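Local coordinates for protein homoserine dehydrogenase (Staphylococcus aureus M1064, PDB 4PG7) that catalyses the NAD(P)-dependent interconversion of L-aspartate-semialdehyde and L-homoserine, a hydride-transfer step of the aspartic acid pathway, at residues K23-L28 against D90-I95; G37-I42 against I57-I62. All blocks are in the same frame, centred on the assembly; numbering follows the deposited sequence.

Interaction 1. Residues K23-L28 against D90-I95; sequences KLNIAL and DDSLDI. With GOL (glycerol), chain I.
D94 meets N25 with its carboxylate because CG stands beside the backbone N and anti to the carbonyl carbon (chi1 -56°), which folds the group back toward strand 22-29. N25 makes the same choice, bringing its amide to O1 of a glycerol. OD2 of D94 then accepts the backbone N-H of N25 at 2.8 Å, on the anti side of the carboxylate and 17° out of its plane. The exchange is reciprocal: the backbone N of D94 donates to the carbonyl O of N25, also at 2.8 Å and nearly straight at 167°. That oxygen takes a second, weak bond from the N of I95, which with the 3.2 Å bond from the N of A27 to the O of I95 flanks I26 and forms the parallel bridge I26-I95. On the face carrying L24 and I95, CD2 of L24 rests 3.6 Å from CB of D94 and also touches CD1 of I95; on the opposite face CD1 of L93 lies against CB of A27 at 3.7 Å. Earlier in the loop, D90 forms an Asx turn, its OD1 taking both N and OG of S92 from one face of the carboxylate. The glycerol, probably from the crystallisation liquor and doubtful in exact placement, bonds through O1 to ND2 of N25 and OD2 of D94. The reciprocal pair ties carboxylate and backbone of D94 to one residue, and the N25 N-H would be expected to stabilise the negative charge, with glycerol a possible second donor in the crystal.

Interaction 2. Residues G37-I42 against I57-I62; sequences GVVKII and IVIKHI
Helix 37-42 runs across strand 57-62 at 144° between their N-to-C directions, with the axes 10.5 Å apart at closest approach, so the two are roughly antiparallel and leave room for a single apolar layer. I42 carries the contact with both of its branches. Its CG1 points anti to the carbonyl carbon (chi1 -69°), and the extended chain beyond it ends in CD1, which meets CD1 of I59 tip to tip at 3.9 Å. The other branch, CG2, drops onto CG2 of I57 at 4.1 Å, the two side chains crossing at about a right angle. One turn back along the helix, V39 reaches the strand through CG2 alone: that methyl touches CD1 of I59 and CD1 of I62, each at 4.2 Å, and so spans two strand residues. I59 is therefore shared, its terminal methyl received between V39 and I42. Every touching residue is buried, and the cohesion comes from methyl-to-methyl contacts of branched side chains, without a hydrogen bond between the segments. L28 of strand 22-29 and Y78 extend the layer around V39, while L334 of helix 323-339 covers I42. The arrangement is the helix-on-sheet packing of a right-handed beta-alpha-beta unit, here strand 22-29, helix 33-53 and strand 55-63, as at the start of a Rossmann-type dinucleotide-binding fold; glycines G30, G32 and G35, in the turn after the first strand and the helix's first turn, are consistent with that.

Overall arrangement
Both contacts are built around one parallel sheet, in which strands 22-29 and 55-63 are neighbours, and their centres lie 11 Å apart. Interaction 2 is nested within the chain loop that interaction 1 closes. The first joins a loop and the start of strand 95-98 to the neighbouring strand 22-29 by parallel pairing, partly buried and rich in backbone and carboxylate bonds; the second stacks a helix on the sheet and is wholly buried and apolar. They are coupled directly: I26 N lies 2.7 Å from V58 O, a probable hydrogen bond, and L24 packs on I57. At the loop end, D90 takes a salt bridge from K60 and a hydrogen bond from H61, tying the polar contact to the strand of the apolar one.

Interaction 1. Residues K23-L28 against D90-I95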
ATOM      1  N   LYS A  23      -3.887 -29.842 -22.277  1.00 60.03           N
ATOM      2  CA  LYS A  23      -2.921 -28.955 -22.916  1.00 57.14           C
ATOM      3  C   LYS A  23      -3.533 -27.548 -23.046  1.00 55.44           C
ATOM      4  O   LYS A  23      -4.654 -27.378 -23.553  1.00 53.02           O
ATOM      5  CB  LYS A  23      -2.562 -29.504 -24.300  1.00 58.46           C
ATOM      6  CG  LYS A  23      -1.085 -29.755 -24.554  1.00 61.12           C
ATOM      7  CD  LYS A  23      -0.850 -30.081 -26.026  1.00 59.71           C
ATOM      8  CE  LYS A  23       0.505 -30.705 -26.296  1.00 60.24           C
ATOM      9  NZ  LYS A  23       0.673 -32.049 -25.688  1.00 62.29           N
ATOM     10  N   LEU A  24      -2.807 -26.552 -22.554  1.00 53.68           N
ATOM     11  CA  LEU A  24      -3.172 -25.148 -22.756  1.00 53.23           C
ATOM     12  C   LEU A  24      -2.242 -24.577 -23.812  1.00 48.80           C
ATOM     13  O   LEU A  24      -1.056 -24.345 -23.553  1.00 46.42           O
ATOM     14  CB  LEU A  24      -3.056 -24.349 -21.456  1.00 55.07           C
ATOM     15  CG  LEU A  24      -4.365 -24.082 -20.723  1.00 59.20           C
ATOM     16  CD1 LEU A  24      -4.095 -23.532 -19.330  1.00 61.79           C
ATOM     17  CD2 LEU A  24      -5.222 -23.101 -21.507  1.00 61.81           C
ATOM     18  N   ASN A  25      -2.783 -24.362 -25.005  1.00 46.83           N
ATOM     19  CA  ASN A  25      -1.992 -23.869 -26.125  1.00 44.48           C
ATOM     20  C   ASN A  25      -1.990 -22.345 -26.123  1.00 43.31           C
ATOM     21  O   ASN A  25      -3.047 -21.702 -26.137  1.00 44.43           O
ATOM     22  CB  ASN A  25      -2.542 -24.409 -27.435  1.00 44.87           C
ATOM     23  CG  ASN A  25      -2.233 -25.888 -27.635  1.00 45.85           C
ATOM     24  OD1 ASN A  25      -1.084 -26.307 -27.559  1.00 46.11           O
ATOM     25  ND2 ASN A  25      -3.253 -26.672 -27.898  1.00 45.74           N
ATOM     26  N   ILE A  26      -0.802 -21.762 -26.046  1.00 41.28           N
ATOM     27  CA  ILE A  26      -0.693 -20.312 -25.997  1.00 40.30           C
ATOM     28  C   ILE A  26       0.223 -19.799 -27.098  1.00 38.88           C
ATOM     29  O   ILE A  26       1.036 -20.544 -27.663  1.00 38.09           O
ATOM     30  CB  ILE A  26      -0.221 -19.815 -24.605  1.00 39.88           C
ATOM     31  CG1 ILE A  26       1.281 -20.028 -24.387  1.00 40.08           C
ATOM     32  CG2 ILE A  26      -0.997 -20.513 -23.499  1.00 40.28           C
ATOM     33  CD1 ILE A  26       1.800 -19.357 -23.120  1.00 40.00           C
ATOM     34  N   ALA A  27       0.069 -18.521 -27.392  1.00 38.41           N
ATOM     35  CA  ALA A  27       0.982 -17.800 -28.257  1.00 38.52           C
ATOM     36  C   ALA A  27       1.461 -16.509 -27.581  1.00 38.58           C
ATOM     37  O   ALA A  27       0.707 -15.860 -26.837  1.00 36.95           O
ATOM     38  CB  ALA A  27       0.310 -17.494 -29.570  1.00 38.75           C
ATOM     39  N   LEU A  28       2.715 -16.155 -27.851  1.00 39.58           N
ATOM     40  CA  LEU A  28       3.301 -14.894 -27.378  1.00 41.83           C
ATOM     41  C   LEU A  28       3.427 -13.923 -28.518  1.00 44.16           C
ATOM     42  O   LEU A  28       3.894 -14.300 -29.598  1.00 45.63           O
ATOM     43  CB  LEU A  28       4.697 -15.098 -26.832  1.00 43.97           C
ATOM     44  CG  LEU A  28       4.802 -15.120 -25.335  1.00 46.32           C
ATOM     45  CD1 LEU A  28       4.247 -16.453 -24.860  1.00 48.57           C
ATOM     46  CD2 LEU A  28       6.251 -14.899 -24.917  1.00 47.55           C
ATOM     47  N   ASP A  90      -5.309 -19.505 -35.577  1.00 50.51           N
ATOM     48  CA  ASP A  90      -5.065 -20.841 -35.033  1.00 49.90           C
ATOM     49  C   ASP A  90      -6.128 -21.166 -33.991  1.00 50.46           C
ATOM     50  O   ASP A  90      -6.036 -20.711 -32.842  1.00 45.13           O
ATOM     51  CB  ASP A  90      -3.657 -20.936 -34.429  1.00 47.95           C
ATOM     52  CG  ASP A  90      -3.289 -22.356 -34.014  1.00 48.58           C
ATOM     53  OD1 ASP A  90      -4.199 -23.205 -33.845  1.00 47.28           O
ATOM     54  OD2 ASP A  90      -2.083 -22.637 -33.879  1.00 49.24           O
ATOM     55  N   ASP A  91      -7.120 -21.971 -34.387  1.00 51.58           N
ATOM     56  CA  ASP A  91      -8.263 -22.281 -33.516  1.00 52.86           C
ATOM     57  C   ASP A  91      -7.883 -23.146 -32.326  1.00 50.18           C
ATOM     58  O   ASP A  91      -8.644 -23.240 -31.362  1.00 50.17           O
ATOM     59  CB  ASP A  91      -9.366 -23.005 -34.295  1.00 58.47           C
ATOM     60  CG  ASP A  91      -9.981 -22.161 -35.366  1.00 62.38           C
ATOM     61  OD1 ASP A  91     -10.226 -22.694 -36.473  1.00 68.16           O
ATOM     62  OD2 ASP A  91     -10.241 -20.974 -35.094  1.00 67.82           O
ATOM     63  N   SER A  92      -6.702 -23.752 -32.365  1.00 47.43           N
ATOM     64  CA  SER A  92      -6.239 -24.539 -31.234  1.00 47.77           C
ATOM     65  C   SER A  92      -5.701 -23.691 -30.091  1.00 47.76           C
ATOM     66  O   SER A  92      -5.458 -24.218 -29.008  1.00 48.09           O
ATOM     67  CB  SER A  92      -5.156 -25.528 -31.666  1.00 48.56           C
ATOM     68  OG  SER A  92      -3.898 -24.885 -31.819  1.00 47.47           O
ATOM     69  N   LEU A  93      -5.480 -22.402 -30.319  1.00 47.25           N
ATOM     70  CA  LEU A  93      -4.968 -21.542 -29.251  1.00 47.23           C
ATOM     71  C   LEU A  93      -6.059 -21.218 -28.244  1.00 46.76           C
ATOM     72  O   LEU A  93      -7.203 -20.945 -28.605  1.00 46.88           O
ATOM     73  CB  LEU A  93      -4.392 -20.247 -29.809  1.00 46.87           C
ATOM     74  CG  LEU A  93      -3.138 -20.395 -30.667  1.00 48.84           C
ATOM     75  CD1 LEU A  93      -2.663 -19.023 -31.092  1.00 49.51           C
ATOM     76  CD2 LEU A  93      -2.017 -21.136 -29.942  1.00 49.01           C
ATOM     77  N   ASP A  94      -5.690 -21.282 -26.972  1.00 46.00           N
ATOM     78  CA  ASP A  94      -6.600 -20.977 -25.875  1.00 45.54           C
ATOM     79  C   ASP A  94      -6.368 -19.559 -25.361  1.00 43.23           C
ATOM     80  O   ASP A  94      -7.316 -18.868 -24.983  1.00 42.03           O
ATOM     81  CB  ASP A  94      -6.372 -21.988 -24.751  1.00 46.12           C
ATOM     82  CG  ASP A  94      -6.541 -23.423 -25.225  1.00 48.90           C
ATOM     83  OD1 ASP A  94      -7.641 -23.731 -25.741  1.00 51.02           O
ATOM     84  OD2 ASP A  94      -5.575 -24.224 -25.123  1.00 48.34           O
ATOM     85  N   ILE A  95      -5.103 -19.138 -25.343  1.00 43.05           N
ATOM     86  CA  ILE A  95      -4.708 -17.864 -24.748  1.00 43.97           C
ATOM     87  C   ILE A  95      -3.641 -17.153 -25.578  1.00 42.95           C
ATOM     88  O   ILE A  95      -2.679 -17.773 -26.036  1.00 40.02           O
ATOM     89  CB  ILE A  95      -4.128 -18.071 -23.328  1.00 46.12           C
ATOM     90  CG1 ILE A  95      -5.069 -18.933 -22.463  1.00 48.27           C
ATOM     91  CG2 ILE A  95      -3.855 -16.723 -22.666  1.00 45.24           C
ATOM     92  CD1 ILE A  95      -4.510 -19.292 -21.099  1.00 47.15           C
TER
HETATM   93  C1  GOL I 507      -6.681 -26.053 -27.790  1.00 57.62           C
HETATM   94  O1  GOL I 507      -5.617 -26.050 -26.833  1.00 57.16           O
HETATM   95  C2  GOL I 507      -7.889 -26.844 -27.346  1.00 55.30           C
HETATM   96  O2  GOL I 507      -8.803 -26.799 -28.449  1.00 56.14           O
HETATM   97  C3  GOL I 507      -7.512 -28.276 -27.029  1.00 55.42           C
HETATM   98  O3  GOL I 507      -6.460 -28.321 -26.043  1.00 54.11           O

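Interaction 2. Residues G37-I42 against I57-I62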
ATOM      1  N   GLY A  37      11.607 -13.251 -20.571  1.00 39.02           N
ATOM      2  CA  GLY A  37      11.330 -13.573 -19.180  1.00 37.85           C
ATOM      3  C   GLY A  37      10.110 -14.437 -18.986  1.00 37.96           C
ATOM      4  O   GLY A  37      10.138 -15.369 -18.189  1.00 39.12           O
ATOM      5  N   VAL A  38       9.033 -14.150 -19.721  1.00 39.40           N
ATOM      6  CA  VAL A  38       7.825 -14.990 -19.662  1.00 39.00           C
ATOM      7  C   VAL A  38       8.136 -16.419 -20.078  1.00 40.57           C
ATOM      8  O   VAL A  38       7.688 -17.371 -19.439  1.00 40.96           O
ATOM      9  CB  VAL A  38       6.682 -14.431 -20.539  1.00 40.78           C
ATOM     10  CG1 VAL A  38       5.545 -15.440 -20.686  1.00 40.71           C
ATOM     11  CG2 VAL A  38       6.141 -13.128 -19.932  1.00 40.68           C
ATOM     12  N   VAL A  39       8.903 -16.568 -21.146  1.00 42.50           N
ATOM     13  CA  VAL A  39       9.256 -17.901 -21.643  1.00 46.05           C
ATOM     14  C   VAL A  39      10.051 -18.655 -20.577  1.00 48.83           C
ATOM     15  O   VAL A  39       9.703 -19.782 -20.233  1.00 49.44           O
ATOM     16  CB  VAL A  39      10.049 -17.816 -22.963  1.00 44.82           C
ATOM     17  CG1 VAL A  39      10.624 -19.174 -23.347  1.00 46.75           C
ATOM     18  CG2 VAL A  39       9.140 -17.295 -24.081  1.00 45.76           C
ATOM     19  N   LYS A  40      11.094 -18.015 -20.041  1.00 48.99           N
ATOM     20  CA  LYS A  40      11.948 -18.641 -19.025  1.00 48.67           C
ATOM     21  C   LYS A  40      11.155 -19.078 -17.802  1.00 49.03           C
ATOM     22  O   LYS A  40      11.339 -20.188 -17.291  1.00 52.87           O
ATOM     23  CB  LYS A  40      13.061 -17.687 -18.596  1.00 48.59           C
ATOM     24  N   ILE A  41      10.249 -18.223 -17.358  1.00 49.54           N
ATOM     25  CA  ILE A  41       9.431 -18.534 -16.194  1.00 51.16           C
ATOM     26  C   ILE A  41       8.528 -19.737 -16.448  1.00 53.83           C
ATOM     27  O   ILE A  41       8.384 -20.605 -15.582  1.00 53.95           O
ATOM     28  CB  ILE A  41       8.589 -17.328 -15.749  1.00 51.52           C
ATOM     29  CG1 ILE A  41       9.499 -16.233 -15.172  1.00 52.97           C
ATOM     30  CG2 ILE A  41       7.559 -17.755 -14.706  1.00 53.52           C
ATOM     31  CD1 ILE A  41       8.809 -14.898 -14.968  1.00 52.42           C
ATOM     32  N   ILE A  42       7.900 -19.783 -17.620  1.00 53.70           N
ATOM     33  CA  ILE A  42       7.077 -20.939 -17.984  1.00 51.27           C
ATOM     34  C   ILE A  42       7.924 -22.217 -18.056  1.00 51.65           C
ATOM     35  O   ILE A  42       7.529 -23.248 -17.507  1.00 51.84           O
ATOM     36  CB  ILE A  42       6.328 -20.710 -19.315  1.00 51.64           C
ATOM     37  CG1 ILE A  42       5.252 -19.638 -19.123  1.00 50.81           C
ATOM     38  CG2 ILE A  42       5.700 -22.014 -19.818  1.00 51.32           C
ATOM     39  CD1 ILE A  42       4.798 -19.001 -20.417  1.00 53.27           C
ATOM     40  N   ILE A  57       1.195 -26.209 -20.269  1.00 55.29           N
ATOM     41  CA  ILE A  57       1.290 -24.985 -21.047  1.00 52.60           C
ATOM     42  C   ILE A  57       2.215 -25.182 -22.238  1.00 48.49           C
ATOM     43  O   ILE A  57       3.403 -25.463 -22.079  1.00 49.41           O
ATOM     44  CB  ILE A  57       1.829 -23.791 -20.217  1.00 55.23           C
ATOM     45  CG1 ILE A  57       1.035 -23.619 -18.918  1.00 57.25           C
ATOM     46  CG2 ILE A  57       1.768 -22.510 -21.035  1.00 52.34           C
ATOM     47  CD1 ILE A  57      -0.466 -23.573 -19.095  1.00 59.02           C
ATOM     48  N   VAL A  58       1.670 -25.028 -23.434  1.00 46.61           N
ATOM     49  CA  VAL A  58       2.456 -25.170 -24.655  1.00 46.01           C
ATOM     50  C   VAL A  58       2.489 -23.836 -25.371  1.00 45.80           C
ATOM     51  O   VAL A  58       1.446 -23.290 -25.774  1.00 43.14           O
ATOM     52  CB  VAL A  58       1.885 -26.255 -25.596  1.00 47.96           C
ATOM     53  CG1 VAL A  58       2.750 -26.407 -26.846  1.00 47.52           C
ATOM     54  CG2 VAL A  58       1.808 -27.586 -24.873  1.00 48.82           C
ATOM     55  N   ILE A  59       3.699 -23.303 -25.484  1.00 44.74           N
ATOM     56  CA  ILE A  59       3.949 -22.107 -26.261  1.00 45.43           C
ATOM     57  C   ILE A  59       4.071 -22.544 -27.711  1.00 44.61           C
ATOM     58  O   ILE A  59       5.133 -22.985 -28.165  1.00 45.57           O
ATOM     59  CB  ILE A  59       5.225 -21.379 -25.798  1.00 45.47           C
ATOM     60  CG1 ILE A  59       5.118 -21.027 -24.310  1.00 46.36           C
ATOM     61  CG2 ILE A  59       5.433 -20.131 -26.634  1.00 45.15           C
ATOM     62  CD1 ILE A  59       6.374 -20.417 -23.704  1.00 47.26           C
ATOM     63  N   LYS A  60       2.968 -22.426 -28.435  1.00 44.42           N
ATOM     64  CA  LYS A  60       2.886 -22.965 -29.792  1.00 44.06           C
ATOM     65  C   LYS A  60       3.425 -22.004 -30.851  1.00 43.22           C
ATOM     66  O   LYS A  60       3.888 -22.449 -31.902  1.00 43.87           O
ATOM     67  CB  LYS A  60       1.437 -23.326 -30.121  1.00 45.26           C
ATOM     68  CG  LYS A  60       1.313 -24.149 -31.388  1.00 45.52           C
ATOM     69  CD  LYS A  60      -0.050 -24.792 -31.523  1.00 46.49           C
ATOM     70  CE  LYS A  60      -0.187 -25.450 -32.893  1.00 45.91           C
ATOM     71  NZ  LYS A  60      -1.618 -25.613 -33.226  1.00 46.91           N
ATOM     72  N   HIS A  61       3.322 -20.697 -30.601  1.00 39.98           N
ATOM     73  CA  HIS A  61       3.816 -19.682 -31.529  1.00 39.43           C
ATOM     74  C   HIS A  61       4.392 -18.501 -30.742  1.00 37.98           C
ATOM     75  O   HIS A  61       3.863 -18.117 -29.699  1.00 36.80           O
ATOM     76  CB  HIS A  61       2.694 -19.123 -32.427  1.00 40.69           C
ATOM     77  CG  HIS A  61       1.907 -20.158 -33.177  1.00 42.05           C
ATOM     78  ND1 HIS A  61       2.377 -20.773 -34.315  1.00 44.58           N
ATOM     79  CD2 HIS A  61       0.665 -20.651 -32.976  1.00 42.44           C
ATOM     80  CE1 HIS A  61       1.478 -21.631 -34.763  1.00 44.55           C
ATOM     81  NE2 HIS A  61       0.426 -21.577 -33.965  1.00 44.17           N
ATOM     82  N   ILE A  62       5.454 -17.915 -31.272  1.00 37.70           N
ATOM     83  CA  ILE A  62       5.935 -16.637 -30.809  1.00 37.69           C
ATOM     84  C   ILE A  62       6.034 -15.696 -31.995  1.00 38.23           C
ATOM     85  O   ILE A  62       6.738 -15.978 -32.957  1.00 39.52           O
ATOM     86  CB  ILE A  62       7.293 -16.755 -30.087  1.00 37.68           C
ATOM     87  CG1 ILE A  62       7.182 -17.740 -28.912  1.00 37.49           C
ATOM     88  CG2 ILE A  62       7.713 -15.390 -29.556  1.00 37.40           C
ATOM     89  CD1 ILE A  62       8.494 -18.046 -28.198  1.00 37.33           C
TER